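Local coordinates for periplasmic cell division protein (SufI) (Aquifex aeolicus, PDB 6SYY) that binds copper ions together with an oxygen atom at histidine-rich sites and probably works as a multicopper oxidase of the laccase kind, at residues Thr209-Ser212 and Ser213-Val217; Leu294-Pro297 and Gly298-Ile301; Ala124-Ser128 and Asp129-Tyr133; Ile482-Pro485 and Met486-Val489; Asp309-Val312 and Asn313-Ile316. All blocks are in the same frame, centred on the assembly; numbering follows the deposited sequence.

Overall arrangement
One principle recurs in four of the five places: a tight turn gains a second fastening from an acidic side chain that reaches a backbone N-H. Contacts 2, 4 and 5 do it on type II turns, the first two with an Ala-Pro-X-Glu sequence and the third with a shorter aspartate. Contact 1 does it on a type I turn. Contacts 2 and 4 are buried, and Ile482 packs against Leu294, Ala296 and Glu299. Contacts 1 and 5 are partly exposed and far from copper. Contact 3, the exception, is buried and aromatic, and its Asp129 holds copper-binding histidines instead. Contacts 3 and 5 lie farthest apart, their centres about 46 Å from each other.

Contact 1: residues Thr209-Ser212 and Ser213-Val217; sequences TFDS and SGQLV
Phe210 lays one face of its ring against the CD2 methyl of Leu216, a CH-pi contact in which the methyl carbon stands 4.0 Å from the ring centroid. The two side chains run side by side, and the carbonyl O of Gly214 meets the ring at its edge, 3.6 Å from Phe210 CD1. Above this apolar pair, in the loop between strands 200-208 and 230-233 and away from the copper sites, the chain folds back as a type I turn from Asp211 to Gly214 followed by a classic G1 bulge. Its signature is a pair of bonds on Asp211, whose N donates to Gln215 O at 2.9 Å while its O accepts from Gly214 N at 3.3 Å. Gly214 has the positive phi, 84°, of the bulge position. Farther along the two legs, Val217 N binds Thr209 O at 2.8 Å, and the Thr209 and Val217 side chains touch.

Asp211 supplies the second fastening. With chi1 at 66°, its carboxylate sits between its own backbone N and carbonyl carbon, a rotation that turns it to the returning leg. There OD1 takes the N-H of Gln215 in a short but bent bond of 2.6 Å and 134°, and OD2 accepts the hydroxyl of Ser213 at 3.1 Å. Leu216 rests on Tyr171 and Tyr172 of helix 166-172, and Gln215 OE1 binds Asp81 N. Because OD1 also lies close to the carbonyl O of Gln215, the short bond probably has to pay for some repulsion between two acceptors.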
loop_
_atom_site.group_PDB
_atom_site.type_symbol
_atom_site.label_atom_id
_atom_site.label_comp_id
_atom_site.label_asym_id
_atom_site.label_seq_id
_atom_site.Cartn_x
_atom_site.Cartn_y
_atom_site.Cartn_z
ATOM N N THR A 209 -3.926 -8.109 16.870
ATOM C CA THR A 209 -4.053 -8.500 18.267
ATOM C C THR A 209 -5.032 -9.660 18.373
ATOM O O THR A 209 -6.128 -9.604 17.801
ATOM C CB THR A 209 -4.528 -7.321 19.118
ATOM O OG1 THR A 209 -3.581 -6.251 19.021
ATOM C CG2 THR A 209 -4.670 -7.735 20.569
ATOM N N PHE A 210 -4.638 -10.703 19.105
ATOM C CA PHE A 210 -5.430 -11.914 19.271
ATOM C C PHE A 210 -5.797 -12.106 20.735
ATOM O O PHE A 210 -4.982 -11.842 21.626
ATOM C CB PHE A 210 -4.665 -13.149 18.790
ATOM C CG PHE A 210 -4.270 -13.095 17.349
ATOM C CD1 PHE A 210 -5.059 -13.693 16.382
ATOM C CD2 PHE A 210 -3.104 -12.452 16.960
ATOM C CE1 PHE A 210 -4.698 -13.654 15.053
ATOM C CE2 PHE A 210 -2.738 -12.403 15.629
ATOM C CZ PHE A 210 -3.539 -13.009 14.673
ATOM N N ASP A 211 -7.016 -12.582 20.982
ATOM C CA ASP A 211 -7.423 -12.943 22.335
ATOM C C ASP A 211 -6.946 -14.367 22.636
ATOM O O ASP A 211 -6.200 -14.973 21.863
ATOM C CB ASP A 211 -8.933 -12.781 22.507
ATOM C CG ASP A 211 -9.736 -13.761 21.661
ATOM O OD1 ASP A 211 -9.162 -14.380 20.743
ATOM O OD2 ASP A 211 -10.950 -13.911 21.918
ATOM N N SER A 212 -7.385 -14.921 23.769
ATOM C CA SER A 212 -6.920 -16.244 24.179
ATOM C C SER A 212 -7.326 -17.324 23.185
ATOM O O SER A 212 -6.580 -18.289 22.978
ATOM C CB SER A 212 -7.463 -16.581 25.568
ATOM O OG SER A 212 -7.092 -15.602 26.522
ATOM N N SER A 213 -8.488 -17.177 22.554
ATOM C CA SER A 213 -9.045 -18.196 21.677
ATOM C C SER A 213 -8.611 -18.044 20.223
ATOM O O SER A 213 -9.118 -18.768 19.362
ATOM C CB SER A 213 -10.572 -18.170 21.757
ATOM O OG SER A 213 -11.079 -16.947 21.250
ATOM N N GLY A 214 -7.703 -17.119 19.926
ATOM C CA GLY A 214 -7.261 -16.920 18.561
ATOM C C GLY A 214 -8.133 -16.019 17.714
ATOM O O GLY A 214 -7.925 -15.949 16.497
ATOM N N GLN A 215 -9.102 -15.330 18.307
ATOM C CA GLN A 215 -9.923 -14.386 17.569
ATOM C C GLN A 215 -9.278 -13.005 17.580
ATOM O O GLN A 215 -8.555 -12.640 18.512
ATOM C CB GLN A 215 -11.337 -14.316 18.154
ATOM C CG GLN A 215 -12.098 -15.637 18.087
ATOM C CD GLN A 215 -12.178 -16.209 16.677
ATOM O OE1 GLN A 215 -12.147 -15.476 15.686
ATOM N NE2 GLN A 215 -12.280 -17.529 16.585
ATOM N N LEU A 216 -9.540 -12.243 16.522
ATOM C CA LEU A 216 -8.950 -10.919 16.393
ATOM C C LEU A 216 -9.636 -9.932 17.324
ATOM O O LEU A 216 -10.842 -10.015 17.575
ATOM C CB LEU A 216 -9.046 -10.427 14.950
ATOM C CG LEU A 216 -8.170 -11.189 13.952
ATOM C CD1 LEU A 216 -8.562 -10.852 12.525
ATOM C CD2 LEU A 216 -6.699 -10.885 14.192
ATOM N N VAL A 217 -8.847 -8.999 17.845
ATOM C CA VAL A 217 -9.334 -7.935 18.710
ATOM C C VAL A 217 -9.115 -6.614 17.985
ATOM O O VAL A 217 -7.976 -6.264 17.650
ATOM C CB VAL A 217 -8.620 -7.946 20.070
ATOM C CG1 VAL A 217 -9.225 -6.906 20.994
ATOM C CG2 VAL A 217 -8.687 -9.340 20.687
#

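Contact 2: residues Leu294-Pro297 and Gly298-Ile301; sequences LVAP and GERI
Ala296 and Glu299 are the two ends of a type II beta turn that links strand 293-295 to strand 300-306 in a cupredoxin-like domain, each strand pairing with other neighbours of its own. The tight part lies between these ends. Glu299 N closes the turn on Ala296 O at 3.0 Å, and the carboxylate reaches back to bind the opposite amide: Glu299 OE1 takes the N-H of Ala296 at 2.7 Å, using its anti lone pair. The side chain gets there by keeping CG beside its own backbone N, chi1 -74°, and then running extended. On the way its CB passes 3.9 Å from Val295 CG2, the two side chains sliding past each other in opposite directions.

The other carboxylate oxygen faces a hydrated side, though still buried. A water lies between Leu294 O and Glu299 OE2, and OE2 also forms a salt bridge with Lys478. The apolar flank makes an ordinary contact, Val295 CB standing 4.1 Å from Ile301 CG1.

The apex of the turn approaches the copper cluster: Gly298 comes within about 4 Å of the side chains of His120 and His510 at their nearest, and Pro297 packs on His510. Arg300 NH1, which also has a salt bridge to Asp479, donates to Gly298 O at 3.2 Å.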
loop_
_atom_site.group_PDB
_atom_site.type_symbol
_atom_site.label_atom_id
_atom_site.label_comp_id
_atom_site.label_asym_id
_atom_site.label_seq_id
_atom_site.Cartn_x
_atom_site.Cartn_y
_atom_site.Cartn_z
ATOM N N LEU A 294 11.696 3.510 5.736
ATOM C CA LEU A 294 10.499 3.868 6.482
ATOM C C LEU A 294 9.306 3.640 5.567
ATOM O O LEU A 294 9.268 4.171 4.453
ATOM C CB LEU A 294 10.568 5.325 6.937
ATOM C CG LEU A 294 9.530 5.871 7.915
ATOM C CD1 LEU A 294 9.629 5.148 9.243
ATOM C CD2 LEU A 294 9.747 7.364 8.102
ATOM N N VAL A 295 8.346 2.841 6.022
ATOM C CA VAL A 295 7.194 2.481 5.205
ATOM C C VAL A 295 5.930 2.642 6.041
ATOM O O VAL A 295 5.774 1.996 7.084
ATOM C CB VAL A 295 7.316 1.057 4.634
ATOM C CG1 VAL A 295 7.844 0.091 5.683
ATOM C CG2 VAL A 295 5.986 0.592 4.057
ATOM N N ALA A 296 5.051 3.506 5.598
ATOM C CA ALA A 296 3.794 3.795 6.259
ATOM C C ALA A 296 2.674 2.964 5.654
ATOM O O ALA A 296 2.831 2.379 4.577
ATOM C CB ALA A 296 3.467 5.288 6.134
ATOM N N PRO A 297 1.534 2.863 6.333
ATOM C CA PRO A 297 0.370 2.207 5.727
ATOM C C PRO A 297 0.035 2.807 4.371
ATOM O O PRO A 297 -0.030 4.027 4.209
ATOM C CB PRO A 297 -0.742 2.464 6.747
ATOM C CG PRO A 297 -0.034 2.580 8.040
ATOM C CD PRO A 297 1.306 3.188 7.753
ATOM N N GLY A 298 -0.182 1.938 3.385
ATOM C CA GLY A 298 -0.436 2.362 2.028
ATOM C C GLY A 298 0.799 2.488 1.159
ATOM O O GLY A 298 0.679 2.486 -0.071
ATOM N N GLU A 299 1.979 2.606 1.757
ATOM C CA GLU A 299 3.209 2.603 0.983
ATOM C C GLU A 299 3.586 1.180 0.586
ATOM O O GLU A 299 3.231 0.203 1.256
ATOM C CB GLU A 299 4.352 3.238 1.774
ATOM C CG GLU A 299 4.278 4.755 1.890
ATOM C CD GLU A 299 5.554 5.360 2.456
ATOM O OE1 GLU A 299 6.005 4.911 3.533
ATOM O OE2 GLU A 299 6.115 6.277 1.818
ATOM N N ARG A 300 4.303 1.072 -0.530
ATOM C CA ARG A 300 4.909 -0.180 -0.959
ATOM C C ARG A 300 6.334 0.118 -1.398
ATOM O O ARG A 300 6.557 1.013 -2.218
ATOM C CB ARG A 300 4.118 -0.842 -2.098
ATOM C CG ARG A 300 2.758 -1.411 -1.690
ATOM C CD ARG A 300 1.643 -0.434 -1.990
ATOM N NE ARG A 300 1.565 -0.143 -3.418
ATOM C CZ ARG A 300 0.870 0.864 -3.937
ATOM N NH1 ARG A 300 0.197 1.684 -3.139
ATOM N NH2 ARG A 300 0.854 1.056 -5.253
ATOM N N ILE A 301 7.292 -0.617 -0.840
ATOM C CA ILE A 301 8.706 -0.448 -1.155
ATOM C C ILE A 301 9.223 -1.772 -1.702
ATOM O O ILE A 301 9.144 -2.803 -1.024
ATOM C CB ILE A 301 9.517 -0.010 0.078
ATOM C CG1 ILE A 301 8.829 1.152 0.796
ATOM C CG2 ILE A 301 10.938 0.383 -0.323
ATOM C CD1 ILE A 301 8.730 2.422 -0.035
HETATM O O HOH W 1 8.585 6.352 3.219
#

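Contact 3: residues Ala124-Ser128 and Asp129-Tyr133; sequences APWKS and DGHPY
Trp126 drives the edge of its six-membered ring into one face of the His131 imidazole, an edge-to-face pair with the planes 89° apart. The leading atom is CZ3, which stands 3.9 Å from His131 CG. The same carbon touches Tyr133 as well, 4.1 Å from its CD2, so a single corner of the indole fits against two rings. Beneath them the backbone forms a short 3-10 segment, 126-128, and its carbonyl at Trp126 accepts Asp129 N at 3.1 Å from well above the carbonyl plane. A water extends this link, donating to Trp126 O and accepting from Gly130 N.

The next shell fixes the rings. With CG anti to the backbone N (chi1 -169°), His131 turns its ring to the indole and accepts the N-H of Tyr133 on ND1, a bond of 3.0 Å that is almost straight at 174° and lies in the imidazole plane. Its NE2 is hydrogen-bonded to Asn522 OD1, so both ring nitrogens are engaged and the flip of the imidazole is set. Pro132 CD lies against the opposite face, toward its rim, while His131 CE1 sits over the centre of the Tyr133 ring.

Asp129 looks the other way, toward copper: its OD2 binds ND1 of His456 and its carbonyl O binds ND1 of His118, consistent with a second-shell part in orienting two copper ligands. All of this occupies the loop between strands 117-120 and 141-143, with Trp126 and His131 lying on strand 503-509 and Ala124, Pro125 and Ser128 against Phe147 of strand 147-148.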
loop_
_atom_site.group_PDB
_atom_site.type_symbol
_atom_site.label_atom_id
_atom_site.label_comp_id
_atom_site.label_asym_id
_atom_site.label_seq_id
_atom_site.Cartn_x
_atom_site.Cartn_y
_atom_site.Cartn_z
ATOM N N ALA A 124 -7.496 4.855 -12.984
ATOM C CA ALA A 124 -8.717 4.237 -13.476
ATOM C C ALA A 124 -9.812 5.286 -13.582
ATOM O O ALA A 124 -9.767 6.307 -12.883
ATOM C CB ALA A 124 -9.180 3.108 -12.544
ATOM N N PRO A 125 -10.797 5.074 -14.454
ATOM C CA PRO A 125 -12.028 5.865 -14.352
ATOM C C PRO A 125 -12.643 5.628 -12.982
ATOM O O PRO A 125 -12.650 4.506 -12.474
ATOM C CB PRO A 125 -12.908 5.320 -15.484
ATOM C CG PRO A 125 -11.965 4.612 -16.406
ATOM C CD PRO A 125 -10.865 4.079 -15.538
ATOM N N TRP A 126 -13.139 6.703 -12.369
ATOM C CA TRP A 126 -13.411 6.643 -10.938
ATOM C C TRP A 126 -14.576 5.725 -10.600
ATOM O O TRP A 126 -14.636 5.208 -9.479
ATOM C CB TRP A 126 -13.645 8.047 -10.391
ATOM C CG TRP A 126 -14.975 8.627 -10.703
ATOM C CD1 TRP A 126 -15.406 9.096 -11.907
ATOM C CD2 TRP A 126 -16.049 8.831 -9.783
ATOM N NE1 TRP A 126 -16.690 9.573 -11.794
ATOM C CE2 TRP A 126 -17.105 9.423 -10.498
ATOM C CE3 TRP A 126 -16.219 8.569 -8.419
ATOM C CZ2 TRP A 126 -18.315 9.755 -9.898
ATOM C CZ3 TRP A 126 -17.421 8.899 -7.826
ATOM C CH2 TRP A 126 -18.453 9.486 -8.564
ATOM N N LYS A 127 -15.488 5.486 -11.540
ATOM C CA LYS A 127 -16.517 4.483 -11.303
ATOM C C LYS A 127 -15.957 3.068 -11.357
ATOM O O LYS A 127 -16.667 2.121 -10.997
ATOM C CB LYS A 127 -17.654 4.663 -12.310
ATOM C CG LYS A 127 -18.228 6.069 -12.273
ATOM C CD LYS A 127 -19.230 6.344 -13.378
ATOM C CE LYS A 127 -19.776 7.764 -13.255
ATOM N NZ LYS A 127 -20.759 8.094 -14.320
ATOM N N SER A 128 -14.706 2.906 -11.790
ATOM C CA SER A 128 -14.009 1.629 -11.749
ATOM C C SER A 128 -12.934 1.603 -10.676
ATOM O O SER A 128 -12.183 0.627 -10.586
ATOM C CB SER A 128 -13.381 1.315 -13.108
ATOM O OG SER A 128 -14.363 1.238 -14.126
ATOM N N ASP A 129 -12.851 2.654 -9.859
ATOM C CA ASP A 129 -11.764 2.837 -8.904
ATOM C C ASP A 129 -12.093 2.304 -7.514
ATOM O O ASP A 129 -11.177 1.948 -6.763
ATOM C CB ASP A 129 -11.407 4.327 -8.815
ATOM C CG ASP A 129 -10.326 4.615 -7.793
ATOM O OD1 ASP A 129 -9.237 4.008 -7.884
ATOM O OD2 ASP A 129 -10.565 5.459 -6.903
ATOM N N GLY A 130 -13.372 2.237 -7.155
ATOM C CA GLY A 130 -13.750 1.781 -5.832
ATOM C C GLY A 130 -13.988 2.920 -4.864
ATOM O O GLY A 130 -13.431 2.944 -3.764
ATOM N N HIS A 131 -14.817 3.868 -5.268
ATOM C CA HIS A 131 -15.161 5.007 -4.434
ATOM C C HIS A 131 -16.278 4.625 -3.461
ATOM O O HIS A 131 -17.141 3.808 -3.791
ATOM C CB HIS A 131 -15.601 6.180 -5.308
ATOM C CG HIS A 131 -15.725 7.478 -4.574
ATOM N ND1 HIS A 131 -16.810 7.785 -3.782
ATOM C CD2 HIS A 131 -14.903 8.553 -4.517
ATOM C CE1 HIS A 131 -16.648 8.989 -3.261
ATOM N NE2 HIS A 131 -15.503 9.479 -3.698
ATOM N N PRO A 132 -16.276 5.197 -2.251
ATOM C CA PRO A 132 -17.309 4.826 -1.268
ATOM C C PRO A 132 -18.736 5.060 -1.741
ATOM O O PRO A 132 -19.643 4.359 -1.277
ATOM C CB PRO A 132 -16.970 5.708 -0.058
ATOM C CG PRO A 132 -15.540 6.021 -0.203
ATOM C CD PRO A 132 -15.254 6.085 -1.668
ATOM N N TYR A 133 -18.966 6.021 -2.646
ATOM C CA TYR A 133 -20.317 6.255 -3.153
ATOM C C TYR A 133 -20.901 5.008 -3.802
ATOM O O TYR A 133 -22.122 4.827 -3.806
ATOM C CB TYR A 133 -20.330 7.401 -4.169
ATOM C CG TYR A 133 -19.999 8.766 -3.611
ATOM C CD1 TYR A 133 -20.079 9.023 -2.249
ATOM C CD2 TYR A 133 -19.613 9.801 -4.451
ATOM C CE1 TYR A 133 -19.774 10.269 -1.738
ATOM C CE2 TYR A 133 -19.308 11.052 -3.951
ATOM C CZ TYR A 133 -19.391 11.281 -2.593
ATOM O OH TYR A 133 -19.084 12.526 -2.087
HETATM O O HOH W 2 -16.052 3.456 -8.175
#

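Contact 4: residues Ile482-Pro485 and Met486-Val489; sequences IVAP and METV
Glu487 reaches back over Ala484 with a fully extended side chain. Its CB lies 3.2 Å from Ala484 O, and the chain then leaves CB with CG anti to the backbone N, chi1 177°, and stays stretched to the carboxylate. CD lies 3.9 Å from Ala484 N. At the tip, OE2 accepts the N-H of Ala484 at 2.8 Å through its anti lone pair, in a bond that is nearly straight at 167°, and lies 3.3 Å from Ala484 CB. The same oxygen forms a salt bridge with Arg465, whose NH2 also binds Ile482 O. Two donors therefore hold this buried oxygen and would tend to stabilise its negative charge.

The turn bridged in this way is of type II, Ala484 to Glu487, closed by Glu487 N on Ala484 O at 3.0 Å. Met486 holds its positive-phi corner and sends its side chain outward. The turn joins strand 480-483 to strand 488-495, which belong to different sheets of a cupredoxin-like domain. Where the two legs flank the turn, Val483 places CG1 3.6 Å from Glu487 O and CG2 4.1 Å from Val489 CG2. Val483 also comes within about 5 Å, side chain to side chain, of His451, a ligand of the copper that Cys509 and His514 share.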
loop_
_atom_site.group_PDB
_atom_site.type_symbol
_atom_site.label_atom_id
_atom_site.label_comp_id
_atom_site.label_asym_id
_atom_site.label_seq_id
_atom_site.Cartn_x
_atom_site.Cartn_y
_atom_site.Cartn_z
ATOM N N ILE A 482 4.533 10.185 3.499
ATOM C CA ILE A 482 4.549 10.396 4.941
ATOM C C ILE A 482 4.680 11.883 5.224
ATOM O O ILE A 482 5.558 12.560 4.672
ATOM C CB ILE A 482 5.708 9.621 5.589
ATOM C CG1 ILE A 482 5.536 8.113 5.399
ATOM C CG2 ILE A 482 5.833 9.975 7.065
ATOM C CD1 ILE A 482 6.693 7.306 5.938
ATOM N N VAL A 483 3.817 12.399 6.093
ATOM C CA VAL A 483 3.873 13.791 6.524
ATOM C C VAL A 483 3.992 13.780 8.041
ATOM O O VAL A 483 3.004 13.541 8.745
ATOM C CB VAL A 483 2.653 14.593 6.063
ATOM C CG1 VAL A 483 2.805 16.058 6.456
ATOM C CG2 VAL A 483 2.469 14.450 4.556
ATOM N N ALA A 484 5.198 14.048 8.547
ATOM C CA ALA A 484 5.484 13.952 9.971
ATOM C C ALA A 484 4.831 15.105 10.732
ATOM O O ALA A 484 4.440 16.109 10.132
ATOM C CB ALA A 484 6.994 13.957 10.204
ATOM N N PRO A 485 4.696 14.984 12.055
ATOM C CA PRO A 485 4.140 16.092 12.843
ATOM C C PRO A 485 4.897 17.384 12.591
ATOM O O PRO A 485 6.128 17.406 12.562
ATOM C CB PRO A 485 4.308 15.616 14.289
ATOM C CG PRO A 485 4.272 14.146 14.196
ATOM C CD PRO A 485 4.948 13.800 12.897
ATOM N N MET A 486 4.144 18.464 12.386
ATOM C CA MET A 486 4.687 19.805 12.173
ATOM C C MET A 486 5.568 19.888 10.927
ATOM O O MET A 486 6.414 20.779 10.819
ATOM C CB MET A 486 5.458 20.294 13.410
ATOM C CG MET A 486 4.648 20.236 14.705
ATOM S SD MET A 486 3.034 21.050 14.574
ATOM C CE MET A 486 2.362 20.774 16.214
ATOM N N GLU A 487 5.382 18.979 9.973
ATOM C CA GLU A 487 6.152 18.967 8.738
ATOM C C GLU A 487 5.309 19.473 7.576
ATOM O O GLU A 487 4.088 19.295 7.546
ATOM C CB GLU A 487 6.673 17.559 8.419
ATOM C CG GLU A 487 7.429 17.453 7.098
ATOM C CD GLU A 487 8.069 16.094 6.886
ATOM O OE1 GLU A 487 9.253 16.049 6.493
ATOM O OE2 GLU A 487 7.388 15.073 7.111
ATOM N N THR A 488 5.973 20.120 6.624
ATOM C CA THR A 488 5.379 20.493 5.350
ATOM C C THR A 488 6.066 19.694 4.249
ATOM O O THR A 488 7.297 19.598 4.224
ATOM C CB THR A 488 5.511 21.998 5.093
ATOM O OG1 THR A 488 4.748 22.722 6.069
ATOM C CG2 THR A 488 5.009 22.354 3.698
ATOM N N VAL A 489 5.269 19.102 3.364
ATOM C CA VAL A 489 5.764 18.319 2.239
ATOM C C VAL A 489 5.132 18.870 0.969
ATOM O O VAL A 489 3.934 19.177 0.948
ATOM C CB VAL A 489 5.443 16.818 2.409
ATOM C CG1 VAL A 489 5.990 16.004 1.244
ATOM C CG2 VAL A 489 6.007 16.305 3.727
#

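Contact 5: residues Asp309-Val312 and Asn313-Ile316; sequences DASV and NDVI
Asp314 OD2 is gripped by two donors, the backbone N-H of Ser311 at 2.8 Å and NE of Arg267 in a salt bridge. The amide does not approach in the plane of the carboxylate but from above it, 64° out, although the N-H itself points quite straight at the oxygen. Carrying the group there is a short side chain whose CG stands anti to the carbonyl carbon, chi1 -76°, which folds it over the turn. In this fold Asp314 CB comes to 3.1 Å from Ser311 O.

That carbonyl closes a type II beta turn running from Ser311 to Asp314, accepting Asp314 N at 3.0 Å. Asn313 fills the third position with a positive phi, a setting in which asparagine is often found, and its side chain is exposed. The second carboxylate oxygen faces the hydrated side. A water donates to Asp314 OD1 at 2.6 Å and also to Val312 O at 3.0 Å, tying the acid to the middle of the turn. With an arginine, an amide and a water all donating to it, the carboxylate is probably kept ionised.

Ala310 CB sits between two neighbours, touching the carboxylate oxygen Asp314 OD2 at 3.6 Å and making an apolar contact with the Ile316 CD1 methyl at 3.8 Å. The turn, braced by its aspartate-to-backbone bond, leads into strand 315-321 of a cupredoxin-like domain, away from the copper sites and between strands 261-267 and 361-370. Ala310 and Ile316 both pack on Arg267 of the first and Val368 of the second, and the backbones of Asn313 and Asp314 bond to Val368.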
loop_
_atom_site.group_PDB
_atom_site.type_symbol
_atom_site.label_atom_id
_atom_site.label_comp_id
_atom_site.label_asym_id
_atom_site.label_seq_id
_atom_site.Cartn_x
_atom_site.Cartn_y
_atom_site.Cartn_z
ATOM N N ASP A 309 26.079 -11.362 0.517
ATOM C CA ASP A 309 26.806 -10.658 1.572
ATOM C C ASP A 309 26.991 -11.533 2.798
ATOM O O ASP A 309 27.958 -11.357 3.546
ATOM C CB ASP A 309 26.064 -9.386 1.985
ATOM C CG ASP A 309 26.037 -8.340 0.901
ATOM O OD1 ASP A 309 26.630 -8.572 -0.172
ATOM O OD2 ASP A 309 25.423 -7.277 1.126
ATOM N N ALA A 310 26.068 -12.454 3.030
ATOM C CA ALA A 310 26.052 -13.293 4.215
ATOM C C ALA A 310 26.742 -14.625 3.943
ATOM O O ALA A 310 26.936 -15.035 2.797
ATOM C CB ALA A 310 24.609 -13.528 4.677
ATOM N N SER A 311 27.114 -15.299 5.022
ATOM C CA SER A 311 27.687 -16.631 4.948
ATOM C C SER A 311 26.606 -17.665 5.214
ATOM O O SER A 311 25.599 -17.383 5.868
ATOM C CB SER A 311 28.823 -16.795 5.958
ATOM O OG SER A 311 29.774 -15.756 5.816
ATOM N N VAL A 312 26.818 -18.872 4.690
ATOM C CA VAL A 312 25.929 -19.971 5.033
ATOM C C VAL A 312 25.906 -20.121 6.548
ATOM O O VAL A 312 26.941 -20.008 7.217
ATOM C CB VAL A 312 26.377 -21.264 4.333
ATOM C CG1 VAL A 312 25.478 -22.429 4.727
ATOM C CG2 VAL A 312 26.374 -21.068 2.826
ATOM N N ASN A 313 24.707 -20.327 7.091
ATOM C CA ASN A 313 24.348 -20.453 8.510
ATOM C C ASN A 313 24.121 -19.096 9.162
ATOM O O ASN A 313 23.796 -19.057 10.351
ATOM C CB ASN A 313 25.372 -21.237 9.345
ATOM C CG ASN A 313 25.508 -22.671 8.893
ATOM O OD1 ASN A 313 24.560 -23.261 8.371
ATOM N ND2 ASN A 313 26.689 -23.240 9.087
ATOM N N ASP A 314 24.275 -17.990 8.441
ATOM C CA ASP A 314 23.924 -16.701 9.014
ATOM C C ASP A 314 22.415 -16.578 9.174
ATOM O O ASP A 314 21.633 -17.128 8.393
ATOM C CB ASP A 314 24.442 -15.557 8.143
ATOM C CG ASP A 314 25.934 -15.341 8.291
ATOM O OD1 ASP A 314 26.561 -16.043 9.111
ATOM O OD2 ASP A 314 26.480 -14.469 7.586
ATOM N N VAL A 315 22.007 -15.851 10.210
ATOM C CA VAL A 315 20.618 -15.453 10.397
ATOM C C VAL A 315 20.552 -13.937 10.305
ATOM O O VAL A 315 21.307 -13.231 10.985
ATOM C CB VAL A 315 20.044 -15.964 11.731
ATOM C CG1 VAL A 315 19.810 -17.464 11.650
ATOM C CG2 VAL A 315 20.980 -15.638 12.885
ATOM N N ILE A 316 19.677 -13.440 9.439
ATOM C CA ILE A 316 19.514 -12.009 9.223
ATOM C C ILE A 316 18.136 -11.627 9.738
ATOM O O ILE A 316 17.127 -12.202 9.313
ATOM C CB ILE A 316 19.689 -11.631 7.745
ATOM C CG1 ILE A 316 21.169 -11.694 7.351
ATOM C CG2 ILE A 316 19.157 -10.236 7.486
ATOM C CD1 ILE A 316 21.662 -13.060 6.998
HETATM O O HOH W 3 27.707 -18.313 9.550
#